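PDB 3H9P: putative triphosphoribosyl-dephospho-coA synthase from Archaeoglobus fulgidus DSM 4304, which is of unknown function but probably belongs to the CitG-type enzymes, which use ATP to make triphosphoribosyl-dephospho-CoA. Local coordinates for residues I146-E149 and L150-F154; I79-A82 and A83-L87; I36-G39 and V40-V44; A161-L164 and L165-N169. All coordinates share one frame; numbering follows the deposited sequence.

Contact 1 of 4, residues I146-E149 and L150-F154; sequences IARE and LVDGF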
ATOM      1  N   ILE A 146      -4.216   2.156  11.325  1.00 26.36           N
ATOM      2  CA  ILE A 146      -3.511   3.124  12.181  1.00 26.27           C
ATOM      3  C   ILE A 146      -3.614   4.515  11.564  1.00 26.92           C
ATOM      4  O   ILE A 146      -3.821   5.506  12.293  1.00 26.36           O
ATOM      5  CB  ILE A 146      -2.041   2.685  12.459  1.00 26.65           C
ATOM      6  CG1 ILE A 146      -2.034   1.531  13.460  1.00 27.80           C
ATOM      7  CG2 ILE A 146      -1.117   3.847  12.947  1.00 23.74           C
ATOM      8  CD1 ILE A 146      -0.785   0.612  13.316  1.00 28.17           C
ATOM      9  N   ALA A 147      -3.501   4.567  10.229  1.00 27.52           N
ATOM     10  CA  ALA A 147      -3.585   5.828   9.443  1.00 28.39           C
ATOM     11  C   ALA A 147      -4.914   6.540   9.676  1.00 28.33           C
ATOM     12  O   ALA A 147      -4.997   7.743   9.913  1.00 28.88           O
ATOM     13  CB  ALA A 147      -3.427   5.512   7.939  1.00 27.81           C
ATOM     14  N   ARG A 148      -5.950   5.729   9.592  1.00 28.17           N
ATOM     15  CA  ARG A 148      -7.337   6.088   9.836  1.00 27.54           C
ATOM     16  C   ARG A 148      -7.614   6.579  11.277  1.00 27.31           C
ATOM     17  O   ARG A 148      -8.363   7.529  11.456  1.00 28.24           O
ATOM     18  CB  ARG A 148      -8.132   4.845   9.474  1.00 26.83           C
ATOM     19  CG  ARG A 148      -9.520   4.657  10.028  1.00 28.54           C
ATOM     20  CD  ARG A 148     -10.149   3.774   9.021  1.00 30.84           C
ATOM     21  NE  ARG A 148     -10.898   2.678   9.579  1.00 31.99           N
ATOM     22  CZ  ARG A 148     -11.132   1.558   8.918  1.00 30.44           C
ATOM     23  NH1 ARG A 148     -10.615   1.379   7.704  1.00 30.20           N
ATOM     24  NH2 ARG A 148     -11.861   0.612   9.487  1.00 30.26           N
ATOM     25  N   GLU A 149      -7.013   5.949  12.286  1.00 27.53           N
ATOM     26  CA  GLU A 149      -6.965   6.498  13.655  1.00 28.15           C
ATOM     27  C   GLU A 149      -6.244   7.860  13.724  1.00 28.54           C
ATOM     28  O   GLU A 149      -6.613   8.747  14.510  1.00 28.63           O
ATOM     29  CB  GLU A 149      -6.211   5.532  14.597  1.00 27.24           C
ATOM     30  CG  GLU A 149      -6.938   4.235  14.851  1.00 30.72           C
ATOM     31  CD  GLU A 149      -8.179   4.434  15.693  1.00 33.09           C
ATOM     32  OE1 GLU A 149      -8.075   4.526  16.929  1.00 35.59           O
ATOM     33  OE2 GLU A 149      -9.259   4.523  15.113  1.00 36.28           O
ATOM     34  N   LEU A 150      -5.173   8.008  12.952  1.00 28.22           N
ATOM     35  CA  LEU A 150      -4.415   9.231  13.047  1.00 28.61           C
ATOM     36  C   LEU A 150      -5.202  10.364  12.411  1.00 28.75           C
ATOM     37  O   LEU A 150      -5.013  11.537  12.780  1.00 29.07           O
ATOM     38  CB  LEU A 150      -3.007   9.077  12.445  1.00 28.96           C
ATOM     39  CG  LEU A 150      -1.918   8.835  13.534  1.00 29.55           C
ATOM     40  CD1 LEU A 150      -2.130   7.537  14.239  1.00 29.61           C
ATOM     41  CD2 LEU A 150      -0.491   8.905  12.989  1.00 26.95           C
ATOM     42  N   VAL A 151      -6.103  10.014  11.494  1.00 27.79           N
ATOM     43  CA  VAL A 151      -6.846  11.019  10.758  1.00 29.08           C
ATOM     44  C   VAL A 151      -8.250  11.353  11.329  1.00 29.10           C
ATOM     45  O   VAL A 151      -8.709  12.455  11.179  1.00 29.77           O
ATOM     46  CB  VAL A 151      -6.931  10.673   9.231  1.00 29.80           C
ATOM     47  CG1 VAL A 151      -8.031  11.458   8.562  1.00 30.89           C
ATOM     48  CG2 VAL A 151      -5.592  10.959   8.531  1.00 29.28           C
ATOM     49  N   ASP A 152      -8.916  10.407  11.979  1.00 28.59           N
ATOM     50  CA  ASP A 152     -10.308  10.582  12.328  1.00 28.56           C
ATOM     51  C   ASP A 152     -10.499  10.693  13.813  1.00 27.93           C
ATOM     52  O   ASP A 152     -11.560  10.374  14.290  1.00 28.07           O
ATOM     53  CB  ASP A 152     -11.159   9.392  11.836  1.00 28.62           C
ATOM     54  CG  ASP A 152     -10.835   8.037  12.586  1.00 31.11           C
ATOM     55  OD1 ASP A 152     -10.210   7.970  13.711  1.00 31.74           O
ATOM     56  OD2 ASP A 152     -11.233   7.004  12.016  1.00 34.03           O
ATOM     57  N   GLY A 153      -9.469  11.063  14.558  1.00 28.13           N
ATOM     58  CA  GLY A 153      -9.613  11.194  15.996  1.00 26.83           C
ATOM     59  C   GLY A 153      -9.550   9.902  16.800  1.00 26.18           C
ATOM     60  O   GLY A 153     -10.098   9.834  17.883  1.00 26.33           O
ATOM     61  N   PHE A 154      -8.900   8.866  16.294  1.00 25.28           N
ATOM     62  CA  PHE A 154      -8.712   7.664  17.111  1.00 25.20           C
ATOM     63  C   PHE A 154     -10.036   6.947  17.474  1.00 25.84           C
ATOM     64  O   PHE A 154     -10.219   6.481  18.595  1.00 25.61           O
ATOM     65  CB  PHE A 154      -7.888   7.988  18.386  1.00 24.52           C
ATOM     66  CG  PHE A 154      -6.440   8.295  18.099  1.00 22.53           C
ATOM     67  CD1 PHE A 154      -5.485   7.273  18.089  1.00 20.47           C
ATOM     68  CD2 PHE A 154      -6.043   9.589  17.818  1.00 20.19           C
ATOM     69  CE1 PHE A 154      -4.182   7.538  17.792  1.00 22.27           C
ATOM     70  CE2 PHE A 154      -4.719   9.878  17.533  1.00 23.20           C
ATOM     71  CZ  PHE A 154      -3.769   8.839  17.514  1.00 19.49           C
TER
HETATM   72  O   HOH W   1      -6.687  11.614  14.870  1.00 29.98           O
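Glu149 CG lies anti to the carbonyl carbon (chi1 -68°), and the chain then bends at chi2 (-70°), folding the carboxylate over the Phe154 backbone. There Glu149 CD is 3.6 Å from Phe154 CA. OE2 takes the Ile156 N-H and OE1 bonds the Ser157 hydroxyl. With an alanine here the carboxylate is gone, and Ile156 N and Ser157 OG would probably be left without their acceptor at the start of the next helix. Phe154 N donates to Glu149 O over 2.9 Å, in the carbonyl plane and on a lone pair. The same oxygen sits 3.4 Å above the Phe154 ring plane, toward the rim. Water 1 donates to Glu149 O and accepts from Gly153 N, each at 2.9 Å. It also makes a weak bond to Leu150 O. One turn back, Ile146 CG2 lies beside Leu150 CD1 at 4.0 Å, near Leu62 of helix 58-68. Asp152 OD1 bonds Lys155 N. The 6→1 bond from Phe154 N to Glu149 O, closed over a glycine of positive phi, resembles a Schellman C-cap with water in its inner link, run directly into the N-cap of helix 155-167.

Contact 2 of 4, residues I79-A82 and A83-L87; sequences IAEA and ARNRL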
ATOM      1  N   ILE A  79      -8.178  13.611  24.964  1.00 25.50           N
ATOM      2  CA  ILE A  79      -6.809  13.297  24.549  1.00 25.85           C
ATOM      3  C   ILE A  79      -6.814  13.076  23.055  1.00 26.91           C
ATOM      4  O   ILE A  79      -5.995  13.627  22.308  1.00 26.87           O
ATOM      5  CB  ILE A  79      -6.281  12.013  25.215  1.00 26.17           C
ATOM      6  CG1 ILE A  79      -6.390  12.073  26.751  1.00 25.86           C
ATOM      7  CG2 ILE A  79      -4.830  11.680  24.734  1.00 25.79           C
ATOM      8  CD1 ILE A  79      -5.634  13.144  27.380  1.00 28.69           C
ATOM      9  N   ALA A  80      -7.790  12.286  22.615  1.00 28.05           N
ATOM     10  CA  ALA A  80      -7.900  11.891  21.218  1.00 28.78           C
ATOM     11  C   ALA A  80      -8.033  13.120  20.305  1.00 29.67           C
ATOM     12  O   ALA A  80      -7.308  13.215  19.304  1.00 29.90           O
ATOM     13  CB  ALA A  80      -9.098  10.917  21.030  1.00 28.60           C
ATOM     14  N   GLU A  81      -8.945  14.049  20.668  1.00 29.54           N
ATOM     15  CA  GLU A  81      -9.147  15.324  19.961  1.00 29.93           C
ATOM     16  C   GLU A  81      -7.896  16.202  19.909  1.00 29.50           C
ATOM     17  O   GLU A  81      -7.589  16.779  18.877  1.00 29.09           O
ATOM     18  CB  GLU A  81     -10.334  16.151  20.553  1.00 30.58           C
ATOM     19  CG  GLU A  81     -10.631  17.452  19.767  1.00 35.15           C
ATOM     20  CD  GLU A  81     -11.802  18.338  20.287  1.00 44.34           C
ATOM     21  OE1 GLU A  81     -12.317  18.145  21.428  1.00 48.02           O
ATOM     22  OE2 GLU A  81     -12.210  19.261  19.527  1.00 44.55           O
ATOM     23  N   ALA A  82      -7.196  16.320  21.034  1.00 29.35           N
ATOM     24  CA  ALA A  82      -6.002  17.158  21.108  1.00 28.97           C
ATOM     25  C   ALA A  82      -4.883  16.521  20.310  1.00 29.07           C
ATOM     26  O   ALA A  82      -4.074  17.219  19.705  1.00 28.91           O
ATOM     27  CB  ALA A  82      -5.582  17.341  22.575  1.00 28.96           C
ATOM     28  N   ALA A  83      -4.831  15.186  20.332  1.00 29.21           N
ATOM     29  CA  ALA A  83      -3.831  14.424  19.539  1.00 29.30           C
ATOM     30  C   ALA A  83      -4.085  14.608  18.036  1.00 29.03           C
ATOM     31  O   ALA A  83      -3.175  14.852  17.268  1.00 28.58           O
ATOM     32  CB  ALA A  83      -3.844  12.930  19.924  1.00 27.44           C
ATOM     33  N   ARG A  84      -5.342  14.531  17.623  1.00 29.97           N
ATOM     34  CA  ARG A  84      -5.671  14.827  16.223  1.00 30.99           C
ATOM     35  C   ARG A  84      -5.248  16.259  15.856  1.00 31.04           C
ATOM     36  O   ARG A  84      -4.680  16.487  14.788  1.00 30.75           O
ATOM     37  CB  ARG A  84      -7.155  14.655  15.976  1.00 30.96           C
ATOM     38  CG  ARG A  84      -7.587  15.052  14.602  1.00 33.51           C
ATOM     39  CD  ARG A  84      -9.045  14.806  14.481  1.00 38.14           C
ATOM     40  NE  ARG A  84      -9.432  14.333  13.170  1.00 41.72           N
ATOM     41  CZ  ARG A  84     -10.703  14.245  12.767  1.00 46.60           C
ATOM     42  NH1 ARG A  84     -11.703  14.604  13.587  1.00 47.01           N
ATOM     43  NH2 ARG A  84     -10.982  13.806  11.539  1.00 46.40           N
ATOM     44  N   ASN A  85      -5.548  17.208  16.736  1.00 30.80           N
ATOM     45  CA  ASN A  85      -5.153  18.598  16.540  1.00 31.51           C
ATOM     46  C   ASN A  85      -3.625  18.786  16.467  1.00 30.72           C
ATOM     47  O   ASN A  85      -3.117  19.443  15.567  1.00 29.83           O
ATOM     48  CB  ASN A  85      -5.772  19.469  17.632  1.00 31.89           C
ATOM     49  CG  ASN A  85      -7.297  19.650  17.451  1.00 36.60           C
ATOM     50  OD1 ASN A  85      -7.825  19.552  16.333  1.00 40.76           O
ATOM     51  ND2 ASN A  85      -8.001  19.933  18.546  1.00 38.69           N
ATOM     52  N   ARG A  86      -2.888  18.169  17.386  1.00 29.81           N
ATOM     53  CA  ARG A  86      -1.449  18.178  17.272  1.00 29.78           C
ATOM     54  C   ARG A  86      -0.957  17.511  15.986  1.00 28.69           C
ATOM     55  O   ARG A  86       0.016  17.950  15.393  1.00 28.63           O
ATOM     56  CB  ARG A  86      -0.772  17.565  18.505  1.00 30.24           C
ATOM     57  CG  ARG A  86      -0.784  18.486  19.691  1.00 33.58           C
ATOM     58  CD  ARG A  86       0.093  17.963  20.880  1.00 38.38           C
ATOM     59  NE  ARG A  86       0.214  19.048  21.855  1.00 41.30           N
ATOM     60  CZ  ARG A  86      -0.657  19.262  22.844  1.00 42.99           C
ATOM     61  NH1 ARG A  86      -1.693  18.438  23.034  1.00 43.12           N
ATOM     62  NH2 ARG A  86      -0.490  20.305  23.645  1.00 43.34           N
ATOM     63  N   LEU A  87      -1.633  16.459  15.544  1.00 28.29           N
ATOM     64  CA  LEU A  87      -1.237  15.767  14.295  1.00 28.36           C
ATOM     65  C   LEU A  87      -1.363  16.669  13.069  1.00 28.49           C
ATOM     66  O   LEU A  87      -0.503  16.653  12.168  1.00 27.87           O
ATOM     67  CB  LEU A  87      -2.068  14.485  14.106  1.00 27.98           C
ATOM     68  CG  LEU A  87      -1.597  13.306  14.949  1.00 28.38           C
ATOM     69  CD1 LEU A  87      -2.726  12.262  15.094  1.00 27.69           C
ATOM     70  CD2 LEU A  87      -0.323  12.666  14.393  1.00 22.91           C
TER
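Glu81 and Asn85 run side by side on one turn of helix 76-88, pointing the same way, in the i to i+4 pairing of an alpha-helix. Their flat ends are not parallel: the carboxylate and amide planes stand 50° apart. The touch is between Glu81 CG and Asn85 ND2, at 3.8 Å, so the aliphatic part of the glutamate meets the amide. Asn85 turns its CG anti to the carbonyl carbon (chi1 -72°), which lays the amide back along the helix, with CG 3.2 Å from Glu81 O. ND2 is equally near that oxygen, but the angle is too poor for a hydrogen bond. Asn85 OD1 has a weak bond to Arg88 NH1. A leucine here would probably cost Arg88 this acceptor and leave the Glu81 stem beside a branched methyl end instead of an amide.

Ala82 and Arg86 form the next pair. The arginine is extended from CG to NE, and its guanidinium comes obliquely to the alanine methyl, with NH1 4.1 Å from Ala82 CB. NH1 also makes a weak bond to Ser70 OG. Arg84 leaves the helix in another direction and gives NH2 to Val151 O. Ala83 packs toward Leu67 of helix 58-68. The backbone ladder is regular. Arg84 N bonds Ala80 O at 2.9 Å, and Asn85 N bonds Glu81 O at 3.0 Å. At Arg86 the N-H reaches Ala82 O over 2.8 Å, while Arg86 CG lies 3.5 Å from that same oxygen.

Contact 3 of 4, residues I36-G39 and V40-V44; sequences IGEG and VLRAV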
ATOM      1  N   ILE A  36       5.986  14.815  17.688  1.00 30.59           N
ATOM      2  CA  ILE A  36       5.417  13.518  17.282  1.00 30.41           C
ATOM      3  C   ILE A  36       6.436  12.604  16.564  1.00 30.03           C
ATOM      4  O   ILE A  36       6.720  11.508  17.044  1.00 28.25           O
ATOM      5  CB  ILE A  36       4.095  13.630  16.467  1.00 31.12           C
ATOM      6  CG1 ILE A  36       3.025  14.461  17.202  1.00 32.72           C
ATOM      7  CG2 ILE A  36       3.548  12.197  16.057  1.00 31.05           C
ATOM      8  CD1 ILE A  36       2.721  14.045  18.585  1.00 35.22           C
ATOM      9  N   GLY A  37       6.939  13.067  15.415  1.00 30.02           N
ATOM     10  CA  GLY A  37       7.879  12.340  14.573  1.00 30.14           C
ATOM     11  C   GLY A  37       9.089  11.827  15.330  1.00 31.13           C
ATOM     12  O   GLY A  37       9.359  10.617  15.359  1.00 30.77           O
ATOM     13  N   GLU A  38       9.833  12.761  15.917  1.00 30.95           N
ATOM     14  CA  GLU A  38      10.990  12.443  16.743  1.00 31.33           C
ATOM     15  C   GLU A  38      10.638  11.424  17.803  1.00 29.73           C
ATOM     16  O   GLU A  38      11.413  10.506  18.058  1.00 30.23           O
ATOM     17  CB  GLU A  38      11.514  13.700  17.451  1.00 31.47           C
ATOM     18  CG  GLU A  38      12.629  14.382  16.743  1.00 37.13           C
ATOM     19  CD  GLU A  38      13.585  13.387  16.097  1.00 43.86           C
ATOM     20  OE1 GLU A  38      14.286  12.658  16.849  1.00 45.05           O
ATOM     21  OE2 GLU A  38      13.606  13.330  14.839  1.00 45.52           O
ATOM     22  N   GLY A  39       9.477  11.612  18.416  1.00 28.14           N
ATOM     23  CA  GLY A  39       8.974  10.716  19.446  1.00 26.60           C
ATOM     24  C   GLY A  39       8.835   9.273  19.001  1.00 26.10           C
ATOM     25  O   GLY A  39       9.297   8.342  19.694  1.00 24.38           O
ATOM     26  N   VAL A  40       8.212   9.086  17.834  1.00 25.82           N
ATOM     27  CA  VAL A  40       7.996   7.742  17.288  1.00 26.38           C
ATOM     28  C   VAL A  40       9.353   7.154  17.004  1.00 26.12           C
ATOM     29  O   VAL A  40       9.624   6.048  17.421  1.00 26.63           O
ATOM     30  CB  VAL A  40       7.136   7.762  15.993  1.00 26.98           C
ATOM     31  CG1 VAL A  40       6.978   6.347  15.366  1.00 25.96           C
ATOM     32  CG2 VAL A  40       5.789   8.414  16.252  1.00 26.57           C
ATOM     33  N   LEU A  41      10.230   7.941  16.390  1.00 25.94           N
ATOM     34  CA  LEU A  41      11.571   7.485  16.041  1.00 27.45           C
ATOM     35  C   LEU A  41      12.456   7.085  17.237  1.00 27.66           C
ATOM     36  O   LEU A  41      13.150   6.065  17.195  1.00 27.56           O
ATOM     37  CB  LEU A  41      12.269   8.511  15.129  1.00 27.22           C
ATOM     38  CG  LEU A  41      13.716   8.234  14.704  1.00 28.83           C
ATOM     39  CD1 LEU A  41      13.802   7.043  13.776  1.00 27.31           C
ATOM     40  CD2 LEU A  41      14.379   9.457  14.043  1.00 30.08           C
ATOM     41  N   ARG A  42      12.409   7.888  18.301  1.00 28.56           N
ATOM     42  CA  ARG A  42      13.091   7.589  19.554  1.00 29.04           C
ATOM     43  C   ARG A  42      12.501   6.347  20.200  1.00 29.21           C
ATOM     44  O   ARG A  42      13.246   5.436  20.612  1.00 29.66           O
ATOM     45  CB  ARG A  42      13.003   8.784  20.499  1.00 29.46           C
ATOM     46  CG  ARG A  42      14.247   9.698  20.376  1.00 35.69           C
ATOM     47  CD  ARG A  42      13.964  11.204  20.450  1.00 39.79           C
ATOM     48  NE  ARG A  42      15.140  11.971  20.050  1.00 45.82           N
ATOM     49  CZ  ARG A  42      16.090  12.416  20.881  1.00 47.51           C
ATOM     50  NH1 ARG A  42      16.013  12.188  22.187  1.00 48.03           N
ATOM     51  NH2 ARG A  42      17.128  13.102  20.398  1.00 48.04           N
ATOM     52  N   ALA A  43      11.180   6.284  20.272  1.00 28.37           N
ATOM     53  CA  ALA A  43      10.529   5.116  20.852  1.00 29.25           C
ATOM     54  C   ALA A  43      11.013   3.873  20.151  1.00 30.21           C
ATOM     55  O   ALA A  43      11.343   2.887  20.799  1.00 30.67           O
ATOM     56  CB  ALA A  43       8.979   5.223  20.793  1.00 27.52           C
ATOM     57  N   VAL A  44      11.072   3.933  18.826  1.00 31.71           N
ATOM     58  CA  VAL A  44      11.450   2.762  18.044  1.00 33.18           C
ATOM     59  C   VAL A  44      12.900   2.395  18.279  1.00 34.84           C
ATOM     60  O   VAL A  44      13.218   1.228  18.503  1.00 34.66           O
ATOM     61  CB  VAL A  44      11.176   2.954  16.513  1.00 32.85           C
ATOM     62  CG1 VAL A  44      11.804   1.832  15.702  1.00 31.46           C
ATOM     63  CG2 VAL A  44       9.695   3.039  16.249  1.00 29.97           C
TER
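Val40 meets Ile36 first, one turn up helix 36-46. Its CG2 is anti to the carbonyl carbon and beside its own backbone N, and this places the methyl 3.3 Å from Ile36 O. The two CG2 methyls, of Ile36 and Val40, are more loosely met at 4.4 Å. Val40 N bonds Ile36 O. On its buried side Val40 packs on Val65 of helix 58-68 and Ala101 of helix 92-105.

Leu41 follows. Leu41 N bonds Gly37 O at 3.0 Å. The side chain lies alongside Glu38, pointing the same way, and CD2 comes to 4.0 Å from Glu38 OE2. That oxygen is bonded to Ser97 OG, so the carboxylate is held from the far helix too.

Arg42 is gripped at both ends of Glu38. Its N bonds Glu38 O at 2.8 Å. Its chain bends at chi2 (141°) and returns NE toward the carboxylate. Glu38 OE1 lies at the guanidinium edge, in its plane, 3.4 Å from NE; this salt bridge carries only a weak hydrogen bond. The two flat groups are 77° apart. Arg42 NH1 has a second salt bridge, to Glu29.

Ala43 closes the run, with N bonded to Gly39 O at 2.8 Å and CB 3.3 Å from that oxygen.

One face of the helix is thus apolar and buried between two helices. The other carries a chain of charge from Glu29 through Arg42 to Glu38, in which the arginine probably balances two carboxylates.

Contact 4 of 4, residues A161-L164 and L165-N169; sequences AKFL and LSFGN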
ATOM      1  N   ALA A 161     -11.620   1.624  24.259  1.00 26.60           N
ATOM      2  CA  ALA A 161     -11.540   2.097  25.634  1.00 27.52           C
ATOM      3  C   ALA A 161     -12.894   1.920  26.355  1.00 27.88           C
ATOM      4  O   ALA A 161     -12.975   1.389  27.471  1.00 28.14           O
ATOM      5  CB  ALA A 161     -11.084   3.535  25.675  1.00 27.04           C
ATOM      6  N   LYS A 162     -13.959   2.334  25.688  1.00 28.36           N
ATOM      7  CA  LYS A 162     -15.300   2.114  26.196  1.00 28.05           C
ATOM      8  C   LYS A 162     -15.587   0.619  26.452  1.00 27.99           C
ATOM      9  O   LYS A 162     -16.236   0.279  27.433  1.00 28.52           O
ATOM     10  CB  LYS A 162     -16.309   2.710  25.238  1.00 27.39           C
ATOM     11  CG  LYS A 162     -16.198   4.225  25.065  1.00 29.35           C
ATOM     12  CD  LYS A 162     -17.285   4.728  24.089  1.00 33.47           C
ATOM     13  CE  LYS A 162     -17.484   6.226  24.203  1.00 36.81           C
ATOM     14  NZ  LYS A 162     -18.037   6.837  22.946  1.00 37.00           N
ATOM     15  N   PHE A 163     -15.082  -0.267  25.599  1.00 27.73           N
ATOM     16  CA  PHE A 163     -15.272  -1.695  25.794  1.00 27.82           C
ATOM     17  C   PHE A 163     -14.665  -2.123  27.144  1.00 29.01           C
ATOM     18  O   PHE A 163     -15.336  -2.766  27.967  1.00 29.10           O
ATOM     19  CB  PHE A 163     -14.623  -2.433  24.630  1.00 27.59           C
ATOM     20  CG  PHE A 163     -14.869  -3.935  24.594  1.00 26.41           C
ATOM     21  CD1 PHE A 163     -15.899  -4.466  23.825  1.00 25.94           C
ATOM     22  CD2 PHE A 163     -14.005  -4.808  25.247  1.00 25.97           C
ATOM     23  CE1 PHE A 163     -16.105  -5.852  23.744  1.00 28.65           C
ATOM     24  CE2 PHE A 163     -14.194  -6.190  25.193  1.00 27.10           C
ATOM     25  CZ  PHE A 163     -15.242  -6.723  24.428  1.00 29.38           C
ATOM     26  N   LEU A 164     -13.402  -1.751  27.361  1.00 29.83           N
ATOM     27  CA  LEU A 164     -12.655  -2.043  28.597  1.00 30.12           C
ATOM     28  C   LEU A 164     -13.332  -1.477  29.817  1.00 30.65           C
ATOM     29  O   LEU A 164     -13.521  -2.184  30.819  1.00 30.83           O
ATOM     30  CB  LEU A 164     -11.227  -1.490  28.529  1.00 29.49           C
ATOM     31  CG  LEU A 164     -10.237  -2.164  27.565  1.00 29.49           C
ATOM     32  CD1 LEU A 164      -8.973  -1.289  27.361  1.00 27.48           C
ATOM     33  CD2 LEU A 164      -9.881  -3.657  27.960  1.00 25.23           C
ATOM     34  N   LEU A 165     -13.689  -0.194  29.730  1.00 30.89           N
ATOM     35  CA  LEU A 165     -14.363   0.476  30.819  1.00 31.26           C
ATOM     36  C   LEU A 165     -15.649  -0.235  31.228  1.00 32.03           C
ATOM     37  O   LEU A 165     -15.926  -0.303  32.412  1.00 31.67           O
ATOM     38  CB  LEU A 165     -14.638   1.948  30.503  1.00 31.24           C
ATOM     39  CG  LEU A 165     -13.452   2.907  30.313  1.00 32.39           C
ATOM     40  CD1 LEU A 165     -14.040   4.303  30.205  1.00 33.95           C
ATOM     41  CD2 LEU A 165     -12.422   2.814  31.459  1.00 28.50           C
ATOM     42  N   SER A 166     -16.428  -0.777  30.286  1.00 33.05           N
ATOM     43  CA  SER A 166     -17.653  -1.489  30.711  1.00 34.99           C
ATOM     44  C   SER A 166     -17.329  -2.804  31.382  1.00 35.49           C
ATOM     45  O   SER A 166     -18.159  -3.370  32.079  1.00 36.14           O
ATOM     46  CB  SER A 166     -18.683  -1.672  29.592  1.00 34.70           C
ATOM     47  OG  SER A 166     -18.146  -2.378  28.507  1.00 36.51           O
ATOM     48  N   PHE A 167     -16.091  -3.247  31.225  1.00 36.85           N
ATOM     49  CA  PHE A 167     -15.670  -4.531  31.760  1.00 37.66           C
ATOM     50  C   PHE A 167     -15.204  -4.460  33.199  1.00 39.08           C
ATOM     51  O   PHE A 167     -15.744  -5.156  34.052  1.00 40.36           O
ATOM     52  CB  PHE A 167     -14.553  -5.113  30.912  1.00 37.62           C
ATOM     53  CG  PHE A 167     -14.876  -6.428  30.322  1.00 34.47           C
ATOM     54  CD1 PHE A 167     -15.249  -6.518  28.987  1.00 32.41           C
ATOM     55  CD2 PHE A 167     -14.825  -7.577  31.093  1.00 32.65           C
ATOM     56  CE1 PHE A 167     -15.571  -7.733  28.434  1.00 30.37           C
ATOM     57  CE2 PHE A 167     -15.150  -8.805  30.545  1.00 30.34           C
ATOM     58  CZ  PHE A 167     -15.521  -8.879  29.216  1.00 30.84           C
ATOM     59  N   GLY A 168     -14.200  -3.636  33.479  1.00 40.01           N
ATOM     60  CA  GLY A 168     -13.548  -3.678  34.771  1.00 40.72           C
ATOM     61  C   GLY A 168     -12.049  -3.852  34.594  1.00 41.97           C
ATOM     62  O   GLY A 168     -11.583  -4.472  33.624  1.00 41.94           O
ATOM     63  N   ASN A 169     -11.274  -3.292  35.518  1.00 42.39           N
ATOM     64  CA  ASN A 169      -9.836  -3.399  35.398  1.00 43.26           C
ATOM     65  C   ASN A 169      -9.399  -4.834  35.617  1.00 42.81           C
ATOM     66  O   ASN A 169      -9.435  -5.337  36.753  1.00 43.49           O
ATOM     67  CB  ASN A 169      -9.103  -2.437  36.333  1.00 43.83           C
ATOM     68  CG  ASN A 169      -7.741  -2.040  35.792  1.00 46.73           C
ATOM     69  OD1 ASN A 169      -6.936  -2.894  35.387  1.00 49.80           O
ATOM     70  ND2 ASN A 169      -7.477  -0.736  35.766  1.00 49.08           N
TER
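The C-terminal end of helix 155-167 forms this contact, where the last turn tightens and stops at a glycine. Phe163 and Phe167 sit one turn apart with side chains alongside each other, pointing the same way. Phe163 CG is anti to the backbone N (chi1 -173°), which sends its ring along the helix toward Phe167. CE2 of Phe163 comes to 3.8 Å from CE1 of Phe167. The rings are oblique, with planes 38° apart and centroids separated by 5.8 Å. Phe163 also stacks with His180, and both phenylalanines touch Glu176 of helix 171-182.

Behind the rings, the end of the helix is held by polar bonds. Ser166 OG donates to Phe163 O at 2.9 Å, tilted from the carbonyl plane. That oxygen also lies in the plane of the Phe167 ring, at its edge. Leu165 N still makes a regular bond to Ala161 O, while its side chain packs on Ala243 and Trp248. Leu164 turns toward Leu177 and Ala243, so this end of the helix is fixed between helices 171-182 and 230-246. Gly168 then leaves helical angles with a positive phi, where a side chain would crowd the preceding carbonyl. Leu164 O takes two donors: Phe167 N at 2.8 Å, from above the carbonyl plane, and Gly168 N at 3.1 Å, nearly in line with the C=O bond.

Along the chain the order is contact 3, contact 2, contact 1, contact 4, each on its own helix of an all-helical fold. Contacts 1 and 2 are neighbours, with centres about 10 Å apart. They meet through Val151 O and Arg84 NH2, a probable hydrogen bond of 2.7 Å. Contact 2 also touches contact 3, where Leu87 CD2 lies 4.2 Å from Ile36 CG2. Contact 4 stands apart: its centre is about 29 Å from that of contact 3, on the opposite side of the chain's centre. Yet helix 155-167 directly follows the helix of contact 1. Helix 58-68 packs against contacts 1, 2 and 3, joining them into one core.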